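Local coordinates for mobilization protein A (PDB 2NS6), which cleaves one DNA strand at the plasmid's origin of transfer and locally unwinds the DNA, as part of the relaxosome that drives conjugative plasmid transfer, at residues A176-A179 / L180-G184. Residues are numbered along the deposited sequence; the frame is centred on the assembly and turned at random.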
loop_
_atom_site.group_PDB
_atom_site.type_symbol
_atom_site.label_atom_id
_atom_site.label_comp_id
_atom_site.label_asym_id
_atom_site.label_seq_id
_atom_site.Cartn_x
_atom_site.Cartn_y
_atom_site.Cartn_z
ATOM N N ALA A 176 -2.762 -16.111 4.460
ATOM C CA ALA A 176 -1.652 -16.677 5.223
ATOM C C ALA A 176 -1.848 -18.191 5.380
ATOM O O ALA A 176 -0.938 -18.964 5.104
ATOM C CB ALA A 176 -1.556 -16.009 6.595
ATOM N N ASN A 177 -3.037 -18.606 5.807
ATOM C CA ASN A 177 -3.326 -20.024 5.990
ATOM C C ASN A 177 -3.057 -20.816 4.714
ATOM O O ASN A 177 -2.332 -21.813 4.728
ATOM C CB ASN A 177 -4.782 -20.210 6.422
ATOM C CG ASN A 177 -5.040 -19.692 7.827
ATOM O OD1 ASN A 177 -6.178 -19.420 8.207
ATOM N ND2 ASN A 177 -3.974 -19.558 8.608
ATOM N N ARG A 178 -3.639 -20.366 3.607
ATOM C CA ARG A 178 -3.444 -21.038 2.329
ATOM C C ARG A 178 -1.951 -21.197 2.031
ATOM O O ARG A 178 -1.496 -22.282 1.673
ATOM C CB ARG A 178 -4.112 -20.233 1.207
ATOM C CG ARG A 178 -4.036 -20.898 -0.154
ATOM C CD ARG A 178 -3.838 -19.885 -1.279
ATOM N NE ARG A 178 -2.566 -19.171 -1.153
ATOM C CZ ARG A 178 -2.400 -18.033 -0.479
ATOM N NH1 ARG A 178 -1.205 -17.464 -0.415
ATOM N NH2 ARG A 178 -3.433 -17.454 0.112
ATOM N N ALA A 179 -1.190 -20.118 2.186
ATOM C CA ALA A 179 0.247 -20.141 1.917
ATOM C C ALA A 179 0.986 -21.130 2.805
ATOM O O ALA A 179 1.959 -21.759 2.383
ATOM C CB ALA A 179 0.835 -18.747 2.115
ATOM N N LEU A 180 0.527 -21.247 4.046
ATOM C CA LEU A 180 1.140 -22.154 5.007
ATOM C C LEU A 180 0.981 -23.614 4.607
ATOM O O LEU A 180 1.962 -24.357 4.574
ATOM C CB LEU A 180 0.540 -21.929 6.397
ATOM C CG LEU A 180 1.119 -20.736 7.158
ATOM C CD1 LEU A 180 0.330 -20.471 8.445
ATOM C CD2 LEU A 180 2.574 -21.030 7.469
ATOM N N GLU A 181 -0.240 -24.026 4.288
ATOM C CA GLU A 181 -0.452 -25.419 3.925
ATOM C C GLU A 181 0.265 -25.835 2.646
ATOM O O GLU A 181 0.866 -26.909 2.602
ATOM C CB GLU A 181 -1.945 -25.754 3.830
ATOM C CG GLU A 181 -2.699 -25.099 2.705
ATOM C CD GLU A 181 -4.038 -25.785 2.438
ATOM O OE1 GLU A 181 -4.031 -26.994 2.098
ATOM O OE2 GLU A 181 -5.093 -25.120 2.564
ATOM N N ARG A 182 0.232 -25.007 1.607
ATOM C CA ARG A 182 0.929 -25.408 0.389
ATOM C C ARG A 182 2.436 -25.278 0.555
ATOM O O ARG A 182 3.202 -25.575 -0.361
ATOM C CB ARG A 182 0.458 -24.607 -0.823
ATOM C CG ARG A 182 1.018 -23.221 -0.937
ATOM C CD ARG A 182 1.019 -22.807 -2.396
ATOM N NE ARG A 182 0.913 -21.364 -2.520
ATOM C CZ ARG A 182 -0.178 -20.678 -2.203
ATOM N NH1 ARG A 182 -1.251 -21.314 -1.752
ATOM N NH2 ARG A 182 -0.194 -19.359 -2.325
ATOM N N ALA A 183 2.863 -24.830 1.729
ATOM C CA ALA A 183 4.289 -24.709 2.013
ATOM C C ALA A 183 4.701 -25.908 2.874
ATOM O O ALA A 183 5.855 -26.016 3.294
ATOM C CB ALA A 183 4.581 -23.399 2.754
ATOM N N GLY A 184 3.745 -26.794 3.138
ATOM C CA GLY A 184 4.017 -27.981 3.935
ATOM C C GLY A 184 3.538 -27.863 5.367
ATOM O O GLY A 184 3.045 -28.825 5.958
#
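Leu180 meets Ala176 one helical turn back, through backbone and side chain together. Its N donates to Ala176 O at 2.9 Å, and because CG stands beside the backbone N and anti to the carbonyl carbon (chi1 -80°), the branch point also rests against that oxygen, with CG 3.4 Å from Ala176 O. Both residues touch Tyr3. Glu181 continues the α-helical pattern, its N bonding to Asn177 O at 3.1 Å, while its CG is turned back against the carbonyl of Arg178. Arg178 O also accepts a nearly straight bond from Arg182 N at 3.2 Å. Here the C-terminal helix 164-181, lying against helix 84-99 in this relaxase fold built on a five-stranded antiparallel sheet, illustrates how a helix ends: bonds of three-residue spacing appear, Ala183 N to Leu180 O and then Gly184 N to Glu181 O, the latter closing a type I beta turn from Glu181 to Gly184. The side chain of Arg182 runs extended from CG to NE, alongside Arg178. Arg178 NE and Arg182 NH1 lie only 2.6 Å apart, too close for two donors, which makes the relative placement of the two groups doubtful. Glu93 of helix 84-99 forms a salt bridge with Arg178 and a long, weak ion pair with Arg182. Ala183 directs its methyl group back at the preceding turn, CB lying 3.1 Å from Ala179 O.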